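Local structure of PAN2-PAN3 deadenylation complex catalytic subunit pan2 (Neurospora crassa, 4CZV) at residues A27-T32 with G45-F50; I55-K60 with N318-T323; L75-F80 with L114-F119; S125-A130 with L137-N142. The protein is predicted to act as the catalytic subunit of the PAN deadenylation complex, which shortens mRNA poly(A) tails, this piece being its N-terminal WD40 beta-propeller. All coordinates share one frame; numbering follows the deposited sequence.

Interaction 1. Residues A27-T32 with G45-F50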
loop_
_atom_site.group_PDB
_atom_site.type_symbol
_atom_site.label_atom_id
_atom_site.label_comp_id
_atom_site.label_asym_id
_atom_site.label_seq_id
_atom_site.Cartn_x
_atom_site.Cartn_y
_atom_site.Cartn_z
ATOM N N ALA A 27 18.121 -0.526 -10.931
ATOM C CA ALA A 27 17.400 -1.643 -10.334
ATOM C C ALA A 27 15.895 -1.559 -10.570
ATOM O O ALA A 27 15.169 -2.518 -10.305
ATOM C CB ALA A 27 17.696 -1.714 -8.847
ATOM N N GLY A 28 15.428 -0.409 -11.055
ATOM C CA GLY A 28 14.031 -0.250 -11.417
ATOM C C GLY A 28 13.321 0.931 -10.774
ATOM O O GLY A 28 13.946 1.745 -10.088
ATOM N N PRO A 29 11.999 1.030 -10.998
ATOM C CA PRO A 29 11.161 2.118 -10.484
ATOM C C PRO A 29 10.843 1.970 -8.994
ATOM O O PRO A 29 11.373 1.074 -8.332
ATOM C CB PRO A 29 9.890 2.000 -11.330
ATOM C CG PRO A 29 9.806 0.557 -11.651
ATOM C CD PRO A 29 11.227 0.097 -11.839
ATOM N N ALA A 30 9.988 2.847 -8.478
ATOM C CA ALA A 30 9.615 2.830 -7.065
ATOM C C ALA A 30 9.040 1.479 -6.648
ATOM O O ALA A 30 8.220 0.901 -7.354
ATOM C CB ALA A 30 8.617 3.936 -6.774
ATOM N N SER A 31 9.474 0.985 -5.494
ATOM C CA SER A 31 9.023 -0.310 -4.996
ATOM C C SER A 31 7.728 -0.195 -4.198
ATOM O O SER A 31 6.987 -1.164 -4.069
ATOM C CB SER A 31 10.109 -0.948 -4.124
ATOM O OG SER A 31 10.377 -0.144 -2.985
ATOM N N THR A 32 7.477 0.991 -3.654
ATOM C CA THR A 32 6.285 1.253 -2.842
ATOM C C THR A 32 6.185 2.748 -2.560
ATOM O O THR A 32 7.201 3.449 -2.545
ATOM C CB THR A 32 6.310 0.469 -1.501
ATOM O OG1 THR A 32 5.071 0.647 -0.801
ATOM C CG2 THR A 32 7.459 0.942 -0.615
ATOM N N GLY A 45 10.060 4.283 -1.859
ATOM C CA GLY A 45 11.159 3.346 -1.707
ATOM C C GLY A 45 11.709 2.882 -3.044
ATOM O O GLY A 45 11.013 2.940 -4.060
ATOM N N THR A 46 12.958 2.419 -3.045
ATOM C CA THR A 46 13.575 1.879 -4.253
ATOM C C THR A 46 13.710 0.364 -4.195
ATOM O O THR A 46 13.466 -0.250 -3.156
ATOM C CB THR A 46 14.983 2.467 -4.495
ATOM O OG1 THR A 46 15.914 1.853 -3.596
ATOM C CG2 THR A 46 14.986 3.971 -4.291
ATOM N N GLN A 47 14.136 -0.227 -5.308
ATOM C CA GLN A 47 14.293 -1.674 -5.417
ATOM C C GLN A 47 15.522 -2.194 -4.671
ATOM O O GLN A 47 15.766 -3.398 -4.633
ATOM C CB GLN A 47 14.378 -2.094 -6.889
ATOM C CG GLN A 47 13.219 -1.612 -7.758
ATOM C CD GLN A 47 11.898 -2.265 -7.388
ATOM O OE1 GLN A 47 11.876 -3.358 -6.822
ATOM N NE2 GLN A 47 10.787 -1.593 -7.700
ATOM N N LYS A 48 16.295 -1.289 -4.078
ATOM C CA LYS A 48 17.473 -1.699 -3.324
ATOM C C LYS A 48 17.406 -1.225 -1.873
ATOM O O LYS A 48 18.345 -1.410 -1.100
ATOM C CB LYS A 48 18.745 -1.185 -4.001
ATOM C CG LYS A 48 19.101 -1.924 -5.285
ATOM C CD LYS A 48 19.384 -3.389 -4.996
ATOM C CE LYS A 48 20.172 -4.040 -6.119
ATOM N NZ LYS A 48 19.352 -4.239 -7.349
ATOM N N GLY A 49 16.287 -0.618 -1.506
ATOM C CA GLY A 49 16.039 -0.300 -0.114
ATOM C C GLY A 49 16.322 1.137 0.271
ATOM O O GLY A 49 16.430 1.452 1.452
ATOM N N PHE A 50 16.447 2.018 -0.712
ATOM C CA PHE A 50 16.557 3.429 -0.388
ATOM C C PHE A 50 15.179 3.959 -0.036
ATOM O O PHE A 50 14.173 3.535 -0.611
ATOM C CB PHE A 50 17.164 4.229 -1.541
ATOM C CG PHE A 50 18.403 4.999 -1.156
ATOM C CD1 PHE A 50 18.314 6.126 -0.348
ATOM C CD2 PHE A 50 19.648 4.599 -1.602
ATOM C CE1 PHE A 50 19.454 6.835 0.003
ATOM C CE2 PHE A 50 20.792 5.306 -1.253
ATOM C CZ PHE A 50 20.693 6.426 -0.453
HETATM O O HOH W 1 15.141 1.118 -7.826
#

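Interaction 2. Residues I55-K60 with N318-T323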
loop_
_atom_site.group_PDB
_atom_site.type_symbol
_atom_site.label_atom_id
_atom_site.label_comp_id
_atom_site.label_asym_id
_atom_site.label_seq_id
_atom_site.Cartn_x
_atom_site.Cartn_y
_atom_site.Cartn_z
ATOM N N ILE A 55 8.052 16.601 0.491
ATOM C CA ILE A 55 7.151 17.498 1.219
ATOM C C ILE A 55 6.073 18.136 0.344
ATOM O O ILE A 55 6.370 18.716 -0.700
ATOM C CB ILE A 55 7.943 18.637 1.907
ATOM C CG1 ILE A 55 9.045 18.067 2.807
ATOM C CG2 ILE A 55 7.013 19.554 2.692
ATOM C CD1 ILE A 55 9.911 19.130 3.447
ATOM N N GLY A 56 4.822 18.032 0.783
ATOM C CA GLY A 56 3.724 18.760 0.172
ATOM C C GLY A 56 3.354 18.321 -1.233
ATOM O O GLY A 56 3.907 17.360 -1.769
ATOM N N ARG A 57 2.417 19.050 -1.835
ATOM C CA ARG A 57 1.884 18.702 -3.150
ATOM C C ARG A 57 2.930 18.760 -4.267
ATOM O O ARG A 57 2.815 18.049 -5.263
ATOM C CB ARG A 57 0.708 19.619 -3.498
ATOM C CG ARG A 57 1.062 21.094 -3.545
ATOM C CD ARG A 57 -0.113 21.915 -4.046
ATOM N NE ARG A 57 0.260 23.296 -4.344
ATOM C CZ ARG A 57 -0.539 24.174 -4.945
ATOM N NH1 ARG A 57 -1.763 23.819 -5.318
ATOM N NH2 ARG A 57 -0.114 25.408 -5.174
ATOM N N GLU A 58 3.947 19.599 -4.098
ATOM C CA GLU A 58 4.996 19.736 -5.109
ATOM C C GLU A 58 6.131 18.736 -4.903
ATOM O O GLU A 58 7.098 18.721 -5.671
ATOM C CB GLU A 58 5.556 21.160 -5.110
ATOM C CG GLU A 58 4.493 22.231 -5.283
ATOM C CD GLU A 58 5.078 23.614 -5.503
ATOM O OE1 GLU A 58 6.320 23.741 -5.558
ATOM O OE2 GLU A 58 4.291 24.576 -5.627
ATOM N N LEU A 59 6.010 17.915 -3.861
ATOM C CA LEU A 59 6.976 16.856 -3.560
ATOM C C LEU A 59 8.425 17.344 -3.447
ATOM O O LEU A 59 9.318 16.812 -4.105
ATOM C CB LEU A 59 6.897 15.756 -4.619
ATOM C CG LEU A 59 5.553 15.031 -4.735
ATOM C CD1 LEU A 59 5.571 14.096 -5.926
ATOM C CD2 LEU A 59 5.242 14.269 -3.455
ATOM N N LYS A 60 8.655 18.348 -2.609
ATOM C CA LYS A 60 10.008 18.842 -2.367
ATOM C C LYS A 60 10.825 17.779 -1.646
ATOM O O LYS A 60 10.392 17.250 -0.624
ATOM C CB LYS A 60 9.984 20.129 -1.541
ATOM C CG LYS A 60 9.195 21.266 -2.168
ATOM C CD LYS A 60 9.808 21.713 -3.484
ATOM C CE LYS A 60 9.111 22.958 -4.025
ATOM N NZ LYS A 60 9.522 23.254 -5.428
ATOM N N ASN A 318 -6.760 24.138 -5.694
ATOM C CA ASN A 318 -6.855 24.944 -4.483
ATOM C C ASN A 318 -5.932 24.404 -3.394
ATOM O O ASN A 318 -5.261 23.390 -3.586
ATOM C CB ASN A 318 -8.298 24.990 -3.979
ATOM C CG ASN A 318 -9.268 25.482 -5.037
ATOM O OD1 ASN A 318 -8.925 26.322 -5.872
ATOM N ND2 ASN A 318 -10.488 24.957 -5.009
ATOM N N LYS A 319 -5.900 25.080 -2.252
ATOM C CA LYS A 319 -5.007 24.687 -1.170
ATOM C C LYS A 319 -5.367 23.301 -0.642
ATOM O O LYS A 319 -6.514 23.026 -0.290
ATOM C CB LYS A 319 -5.031 25.726 -0.049
ATOM C CG LYS A 319 -4.443 27.063 -0.481
ATOM C CD LYS A 319 -4.532 28.119 0.607
ATOM C CE LYS A 319 -3.998 29.453 0.104
ATOM N NZ LYS A 319 -4.096 30.526 1.131
ATOM N N ILE A 320 -4.358 22.438 -0.609
ATOM C CA ILE A 320 -4.523 21.021 -0.317
ATOM C C ILE A 320 -3.782 20.663 0.973
ATOM O O ILE A 320 -2.807 21.320 1.334
ATOM C CB ILE A 320 -3.999 20.163 -1.503
ATOM C CG1 ILE A 320 -4.286 18.675 -1.301
ATOM C CG2 ILE A 320 -2.513 20.406 -1.725
ATOM C CD1 ILE A 320 -3.634 17.788 -2.339
ATOM N N GLN A 321 -4.252 19.636 1.675
ATOM C CA GLN A 321 -3.589 19.189 2.894
ATOM C C GLN A 321 -3.546 17.664 2.963
ATOM O O GLN A 321 -4.579 17.006 2.876
ATOM C CB GLN A 321 -4.297 19.764 4.122
ATOM C CG GLN A 321 -3.400 19.954 5.333
ATOM C CD GLN A 321 -3.968 20.950 6.331
ATOM O OE1 GLN A 321 -4.521 21.982 5.949
ATOM N NE2 GLN A 321 -3.835 20.642 7.617
ATOM N N PHE A 322 -2.346 17.105 3.103
ATOM C CA PHE A 322 -2.181 15.654 3.181
ATOM C C PHE A 322 -2.712 15.118 4.502
ATOM O O PHE A 322 -3.424 14.115 4.540
ATOM C CB PHE A 322 -0.709 15.254 3.028
ATOM C CG PHE A 322 -0.148 15.495 1.659
ATOM C CD1 PHE A 322 -0.986 15.743 0.581
ATOM C CD2 PHE A 322 1.221 15.459 1.445
ATOM C CE1 PHE A 322 -0.465 15.963 -0.686
ATOM C CE2 PHE A 322 1.752 15.678 0.184
ATOM C CZ PHE A 322 0.907 15.931 -0.884
ATOM N N THR A 323 -2.338 15.790 5.585
ATOM C CA THR A 323 -2.726 15.385 6.928
ATOM C C THR A 323 -3.376 16.554 7.658
ATOM O O THR A 323 -2.908 17.686 7.565
ATOM C CB THR A 323 -1.512 14.892 7.743
ATOM O OG1 THR A 323 -0.719 16.013 8.156
ATOM C CG2 THR A 323 -0.653 13.958 6.911
#

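Interaction 3. Residues L75-F80 with L114-F119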
loop_
_atom_site.group_PDB
_atom_site.type_symbol
_atom_site.label_atom_id
_atom_site.label_comp_id
_atom_site.label_asym_id
_atom_site.label_seq_id
_atom_site.Cartn_x
_atom_site.Cartn_y
_atom_site.Cartn_z
ATOM N N LEU A 75 12.621 -2.007 -0.892
ATOM C CA LEU A 75 11.883 -1.551 0.274
ATOM C C LEU A 75 10.440 -2.017 0.092
ATOM O O LEU A 75 9.805 -1.704 -0.912
ATOM C CB LEU A 75 11.975 -0.033 0.423
ATOM C CG LEU A 75 11.664 0.545 1.807
ATOM C CD1 LEU A 75 12.319 1.908 1.948
ATOM C CD2 LEU A 75 10.155 0.658 2.033
ATOM N N ARG A 76 9.934 -2.775 1.058
ATOM C CA ARG A 76 8.667 -3.479 0.891
ATOM C C ARG A 76 7.440 -2.652 1.297
ATOM O O ARG A 76 6.411 -2.688 0.624
ATOM C CB ARG A 76 8.692 -4.785 1.690
ATOM C CG ARG A 76 9.805 -5.751 1.272
ATOM C CD ARG A 76 9.690 -6.124 -0.196
ATOM N NE ARG A 76 10.588 -7.220 -0.548
ATOM C CZ ARG A 76 10.659 -7.766 -1.757
ATOM N NH1 ARG A 76 9.880 -7.323 -2.733
ATOM N NH2 ARG A 76 11.512 -8.757 -1.993
ATOM N N GLN A 77 7.551 -1.903 2.388
ATOM C CA GLN A 77 6.399 -1.192 2.923
ATOM C C GLN A 77 6.810 -0.140 3.945
ATOM O O GLN A 77 7.842 -0.280 4.598
ATOM C CB GLN A 77 5.426 -2.185 3.565
ATOM C CG GLN A 77 4.027 -1.642 3.768
ATOM C CD GLN A 77 3.164 -2.562 4.604
ATOM O OE1 GLN A 77 3.307 -3.781 4.549
ATOM N NE2 GLN A 77 2.271 -1.978 5.397
ATOM N N PHE A 78 6.005 0.910 4.072
ATOM C CA PHE A 78 6.138 1.863 5.173
ATOM C C PHE A 78 4.982 1.696 6.173
ATOM O O PHE A 78 3.892 1.269 5.799
ATOM C CB PHE A 78 6.144 3.313 4.667
ATOM C CG PHE A 78 7.208 3.617 3.646
ATOM C CD1 PHE A 78 8.514 3.874 4.036
ATOM C CD2 PHE A 78 6.891 3.692 2.300
ATOM C CE1 PHE A 78 9.489 4.173 3.101
ATOM C CE2 PHE A 78 7.863 3.989 1.356
ATOM C CZ PHE A 78 9.163 4.231 1.757
ATOM N N LEU A 79 5.238 2.035 7.439
ATOM C CA LEU A 79 4.190 2.268 8.430
ATOM C C LEU A 79 4.594 3.480 9.269
ATOM O O LEU A 79 5.787 3.734 9.471
ATOM C CB LEU A 79 3.959 1.044 9.325
ATOM C CG LEU A 79 3.159 -0.131 8.743
ATOM C CD1 LEU A 79 2.992 -1.228 9.788
ATOM C CD2 LEU A 79 1.805 0.328 8.236
ATOM N N PHE A 80 3.603 4.226 9.752
ATOM C CA PHE A 80 3.864 5.501 10.415
ATOM C C PHE A 80 3.291 5.575 11.821
ATOM O O PHE A 80 2.129 5.240 12.056
ATOM C CB PHE A 80 3.311 6.649 9.566
ATOM C CG PHE A 80 3.780 6.613 8.142
ATOM C CD1 PHE A 80 5.025 7.108 7.803
ATOM C CD2 PHE A 80 2.988 6.058 7.147
ATOM C CE1 PHE A 80 5.469 7.065 6.495
ATOM C CE2 PHE A 80 3.427 6.014 5.837
ATOM C CZ PHE A 80 4.669 6.515 5.510
ATOM N N LEU A 114 10.334 -11.279 3.979
ATOM C CA LEU A 114 9.189 -10.505 4.436
ATOM C C LEU A 114 8.625 -9.660 3.303
ATOM O O LEU A 114 9.377 -9.154 2.473
ATOM C CB LEU A 114 9.586 -9.613 5.615
ATOM C CG LEU A 114 10.264 -10.337 6.778
ATOM C CD1 LEU A 114 10.724 -9.341 7.835
ATOM C CD2 LEU A 114 9.339 -11.378 7.379
ATOM N N ARG A 115 7.304 -9.503 3.276
ATOM C CA ARG A 115 6.647 -8.759 2.204
ATOM C C ARG A 115 5.657 -7.723 2.726
ATOM O O ARG A 115 5.349 -6.750 2.034
ATOM C CB ARG A 115 5.924 -9.720 1.245
ATOM C CG ARG A 115 6.850 -10.631 0.438
ATOM C CD ARG A 115 7.866 -9.817 -0.347
ATOM N NE ARG A 115 8.742 -10.657 -1.153
ATOM C CZ ARG A 115 8.567 -10.899 -2.449
ATOM N NH1 ARG A 115 7.538 -10.365 -3.093
ATOM N NH2 ARG A 115 9.421 -11.675 -3.100
ATOM N N ALA A 116 5.149 -7.932 3.937
ATOM C CA ALA A 116 4.103 -7.058 4.463
ATOM C C ALA A 116 4.140 -6.932 5.980
ATOM O O ALA A 116 4.646 -7.803 6.685
ATOM C CB ALA A 116 2.732 -7.557 4.022
ATOM N N MET A 117 3.593 -5.830 6.475
ATOM C CA MET A 117 3.436 -5.638 7.906
ATOM C C MET A 117 2.201 -4.809 8.190
ATOM O O MET A 117 1.754 -4.036 7.343
ATOM C CB MET A 117 4.668 -4.968 8.518
ATOM C CG MET A 117 4.948 -3.568 7.998
ATOM S SD MET A 117 6.428 -2.848 8.754
ATOM C CE MET A 117 6.596 -1.341 7.811
ATOM N N SER A 118 1.647 -4.980 9.385
ATOM C CA SER A 118 0.499 -4.190 9.815
ATOM C C SER A 118 0.519 -4.004 11.322
ATOM O O SER A 118 1.228 -4.712 12.035
ATOM C CB SER A 118 -0.810 -4.860 9.402
ATOM O OG SER A 118 -1.080 -5.983 10.225
ATOM N N PHE A 119 -0.273 -3.057 11.807
ATOM C CA PHE A 119 -0.489 -2.926 13.237
ATOM C C PHE A 119 -1.371 -4.079 13.720
ATOM O O PHE A 119 -1.841 -4.887 12.916
ATOM C CB PHE A 119 -1.112 -1.567 13.560
ATOM C CG PHE A 119 -0.230 -0.405 13.192
ATOM C CD1 PHE A 119 0.965 -0.188 13.862
ATOM C CD2 PHE A 119 -0.586 0.458 12.169
ATOM C CE1 PHE A 119 1.787 0.873 13.522
ATOM C CE2 PHE A 119 0.230 1.521 11.827
ATOM C CZ PHE A 119 1.417 1.728 12.500
#

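Interaction 4. Residues S125-A130 with L137-N142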
loop_
_atom_site.group_PDB
_atom_site.type_symbol
_atom_site.label_atom_id
_atom_site.label_comp_id
_atom_site.label_asym_id
_atom_site.label_seq_id
_atom_site.Cartn_x
_atom_site.Cartn_y
_atom_site.Cartn_z
ATOM N N SER A 125 1.707 0.341 19.048
ATOM C CA SER A 125 2.759 -0.227 19.891
ATOM C C SER A 125 3.276 -1.582 19.414
ATOM O O SER A 125 4.335 -2.041 19.856
ATOM C CB SER A 125 2.260 -0.367 21.330
ATOM O OG SER A 125 2.031 0.905 21.904
ATOM N N GLU A 126 2.528 -2.225 18.525
ATOM C CA GLU A 126 2.872 -3.574 18.093
ATOM C C GLU A 126 2.561 -3.800 16.616
ATOM O O GLU A 126 1.495 -3.411 16.137
ATOM C CB GLU A 126 2.120 -4.598 18.948
ATOM C CG GLU A 126 2.499 -6.042 18.676
ATOM C CD GLU A 126 1.695 -7.019 19.516
ATOM O OE1 GLU A 126 0.570 -7.375 19.103
ATOM O OE2 GLU A 126 2.187 -7.434 20.585
ATOM N N ILE A 127 3.486 -4.433 15.897
ATOM C CA ILE A 127 3.231 -4.792 14.508
ATOM C C ILE A 127 3.361 -6.283 14.247
ATOM O O ILE A 127 4.066 -6.999 14.960
ATOM C CB ILE A 127 4.182 -4.061 13.525
ATOM C CG1 ILE A 127 5.647 -4.412 13.823
ATOM C CG2 ILE A 127 3.936 -2.558 13.549
ATOM C CD1 ILE A 127 6.615 -3.897 12.775
ATOM N N LEU A 128 2.662 -6.732 13.210
ATOM C CA LEU A 128 2.773 -8.090 12.702
ATOM C C LEU A 128 3.543 -8.064 11.390
ATOM O O LEU A 128 3.329 -7.200 10.543
ATOM C CB LEU A 128 1.396 -8.717 12.491
ATOM C CG LEU A 128 1.387 -10.125 11.887
ATOM C CD1 LEU A 128 1.841 -11.159 12.913
ATOM C CD2 LEU A 128 0.010 -10.471 11.325
ATOM N N VAL A 129 4.433 -9.022 11.218
ATOM C CA VAL A 129 5.324 -9.015 10.083
ATOM C C VAL A 129 5.293 -10.383 9.399
ATOM O O VAL A 129 5.399 -11.413 10.062
ATOM C CB VAL A 129 6.750 -8.626 10.545
ATOM C CG1 VAL A 129 7.785 -9.253 9.683
ATOM C CG2 VAL A 129 6.903 -7.100 10.583
ATOM N N ALA A 130 5.119 -10.386 8.078
ATOM C CA ALA A 130 4.992 -11.629 7.319
ATOM C C ALA A 130 5.477 -11.476 5.878
ATOM O O ALA A 130 5.809 -10.376 5.431
ATOM C CB ALA A 130 3.544 -12.114 7.333
ATOM N N LEU A 137 6.170 -12.873 12.418
ATOM C CA LEU A 137 6.754 -12.363 13.655
ATOM C C LEU A 137 5.975 -11.180 14.214
ATOM O O LEU A 137 5.410 -10.369 13.474
ATOM C CB LEU A 137 8.215 -11.966 13.441
ATOM C CG LEU A 137 9.153 -13.108 13.045
ATOM C CD1 LEU A 137 9.331 -13.164 11.533
ATOM C CD2 LEU A 137 10.491 -12.988 13.746
ATOM N N VAL A 138 5.947 -11.105 15.533
ATOM C CA VAL A 138 5.298 -10.016 16.233
ATOM C C VAL A 138 6.360 -9.161 16.906
ATOM O O VAL A 138 7.228 -9.679 17.607
ATOM C CB VAL A 138 4.305 -10.537 17.279
ATOM C CG1 VAL A 138 3.600 -9.381 17.956
ATOM C CG2 VAL A 138 3.300 -11.475 16.623
ATOM N N ILE A 139 6.290 -7.854 16.689
ATOM C CA ILE A 139 7.332 -6.941 17.150
ATOM C C ILE A 139 6.782 -5.846 18.059
ATOM O O ILE A 139 5.793 -5.200 17.728
ATOM C CB ILE A 139 8.049 -6.293 15.947
ATOM C CG1 ILE A 139 8.944 -7.327 15.257
ATOM C CG2 ILE A 139 8.849 -5.070 16.379
ATOM C CD1 ILE A 139 9.540 -6.851 13.943
ATOM N N ASP A 140 7.423 -5.652 19.208
ATOM C CA ASP A 140 7.114 -4.526 20.085
ATOM C C ASP A 140 7.776 -3.274 19.530
ATOM O O ASP A 140 8.997 -3.150 19.555
ATOM C CB ASP A 140 7.582 -4.811 21.518
ATOM C CG ASP A 140 7.188 -3.718 22.513
ATOM O OD1 ASP A 140 7.166 -2.521 22.148
ATOM O OD2 ASP A 140 6.913 -4.061 23.684
ATOM N N VAL A 141 6.961 -2.344 19.039
ATOM C CA VAL A 141 7.456 -1.118 18.416
ATOM C C VAL A 141 8.197 -0.212 19.411
ATOM O O VAL A 141 9.162 0.471 19.051
ATOM C CB VAL A 141 6.293 -0.330 17.774
ATOM C CG1 VAL A 141 6.783 0.987 17.179
ATOM C CG2 VAL A 141 5.593 -1.181 16.716
ATOM N N ASN A 142 7.733 -0.213 20.658
ATOM C CA ASN A 142 8.354 0.582 21.715
ATOM C C ASN A 142 9.755 0.100 22.078
ATOM O O ASN A 142 10.694 0.893 22.119
ATOM C CB ASN A 142 7.476 0.575 22.969
ATOM C CG ASN A 142 6.169 1.311 22.770
ATOM O OD1 ASN A 142 6.137 2.384 22.171
ATOM N ND2 ASN A 142 5.082 0.735 23.268
#

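Interaction 1. Residues A27-T32 with G45-F50
Gln-47 folds its side chain against the backbone of Ala-27 to Ser-31 where two loops of the first WD repeat of a beta-propeller meet: one leads into strand 32-35, the other joins strands 41-45 and 50-55. The tight part of the contact is the Gln-47 amide. A bend at chi2 (-67°) brings it back over the loop, where CG sits 3.3 Å from Ala-27 O and NE2 gives a 2.8 Å hydrogen bond to Pro-29 O. That oxygen lies in the plane of the Gln-47 amide, although the nitrogen approaches from above the carbonyl plane. Replacing Gln-47 with an alanine would probably leave Pro-29 O without this donor and open a gap beside Ser-31. Further along, the backbones are tied by Ser-31 N to Gly-45 O (2.9 Å) and Gly-45 N to Thr-32 O. Ser-31 OG packs over the Gly-45 carbonyl carbon but spends its hydrogen bond on Leu-75 O of the next repeat. The looser side is at Ala-27, whose CB rests against Gln-47 CB and the Lys-48 side chain, with Lys-48 NZ at 3.4 Å and no polar bond between them. Water also enters here, bridging Gly-28 O and Gln-47 N. Within the type I turn from Thr-46 to Gly-49, which presents both Gln-47 and Lys-48, Thr-46 forms an ST turn: its OG1, itself bonded to Asp-24, accepts from Lys-48 N at 3.2 Å, and Phe-50 N is a further donor to it at 2.9 Å.

Interaction 2. Residues I55-K60 with N318-T323
Phe-322 points the far edge of its ring at the peptide of Gly-56: CE2 lies 3.4 Å from Gly-56 O, which sits near the ring plane, and CZ comes 3.6 Å from Arg-57 N. Beside it Arg-57 and Ile-320 cross obliquely. With CG placed between its own backbone N and carbonyl carbon (chi1 60°) and an extended chain beyond, Arg-57 passes over the methyl CG2 of Ile-320, which touches CD at 3.7 Å and CB at 3.8 Å. The contact joins the C-terminal tail, past the last propeller strand 310-315, to the outer hairpin of the first WD repeat. There strands 50-55 and 60-66 are linked by a type I turn from Gly-56 to Leu-59 with a G1 beta bulge, Leu-59 and Lys-60 both facing Ile-55. Phe-322 also meets Phe-35 edge-to-face and packs on Val-313, so an alanine in its place would probably open a gap under the Gly-56 turn and leave Phe-35 without its edge-to-face partner. No hydrogen bond crosses between the two segments. The guanidinium of Arg-57 reaches just past them, NH1 bonding to Pro-317 O, while Asn-318 O stays 3.9 Å from that nitrogen.

Interaction 3. Residues L75-F80 with L114-F119
The guanidinium groups of Arg-76 and Arg-115 lie flat on one another, planes 12° apart and centres 3.8 Å apart, with Arg-115 NE over the middle of the Arg-76 group. Asp-113 probably makes this pairing of like charges tolerable: it forms a salt bridge with Arg-115 NE and a long, weak ion pair with Arg-76 NH2, while Ser-90 accepts from Arg-76 NE. Trp-132 adds a cation-pi contact to Arg-115. At the other end the Phe-119 ring has Leu-79 CD1 over the centre of one face, 4.3 Å above it, and its CZ comes to 3.6 Å from Phe-80 O. The two segments carry the first strands of adjacent propeller blades, WD repeats 2 and 3. They run nearly parallel, 15° apart, but at 7.4 Å between axes they are too distant for backbone pairing, and side chains fill the seam. Gln-77 spans it. With CG opposite the backbone nitrogen (chi1 -162°) and the chain extended, its amide reads the edge of strand 114-119 as a peptide would: OE1 accepts from Met-117 N at 2.8 Å and NE2 donates to Met-117 O at 2.9 Å. Beside this amide, Met-117 and Leu-79 reach toward each other tip to tip, CG to CD1 at 3.5 Å, and the thioether methyl CE tucks in 3.6 Å from Gln-77 O.

Interaction 4. Residues S125-A130 with L137-N142
Ile-127 and Ile-139 run alongside each other from the same face of the hairpin, Ile-127 CG1 resting 3.7 Å from Ile-139 CB. Val-141 meets Ile-127 at about a right angle, the two CG2 methyls 3.8 Å apart, and Val-129 and Leu-137 continue the same apolar face. Leu-128 and Val-138 share the other face, with Leu-128 CD1 4.0 Å from Val-138 CG2. The strands form the antiparallel central hairpin of the third WD repeat's propeller blade. Ile-127 with Ile-139 and Val-129 with Leu-137 are hydrogen-bonded pairs, each joined by two backbone bonds, and Leu-128 with Val-138 and Glu-126 with Asp-140 are the non-hydrogen-bonded pairs. Each face looks toward a neighbouring blade: Leu-79 of strand 77-80 touches Ile-127 on one side, and Phe-182 touches Val-138 on the other. Polar groups gather toward the open end of the hairpin. Glu-126, extended from CG outward, lays CD 3.4 Å from Val-138 CG1, so the methyl covers the carboxylate while Thr-120 binds OE1. The backbone pairing runs on one step past the strands at this open end, where Val-141 N reaches Ser-125 O (2.8 Å) from well above the carbonyl plane. Asp-140 OD1 takes the backbone N of Lys-143 and, weakly, that of Asn-142. Outermost, Asn-142 ND2 makes a weak 3.3 Å bond to Ser-125 OG.

In the fold
Interaction 1 lies in the first blade of the propeller, interaction 3 bridges the second and third, and interaction 4 lies within the third, whereas interaction 2 pins the C-terminal tail to the first blade. Interactions 1 and 3 have centres 14 Å apart and meet at Leu-75, with Thr-46 O 3.0 Å from Leu-75 N. Interactions 3 and 4 share a sheet, their centres 10 Å apart, with Ser-118 O 2.7 Å from Leu-128 N. Interaction 2 touches none of them; its centre is 23 Å from that of interaction 1, and the 257 residues between its segments enclose interactions 3 and 4. The metal-dependent exonuclease site belongs to another domain, absent here. A glycerol, probably from the crystallisation liquor, lies about 6 Å from Gly-28.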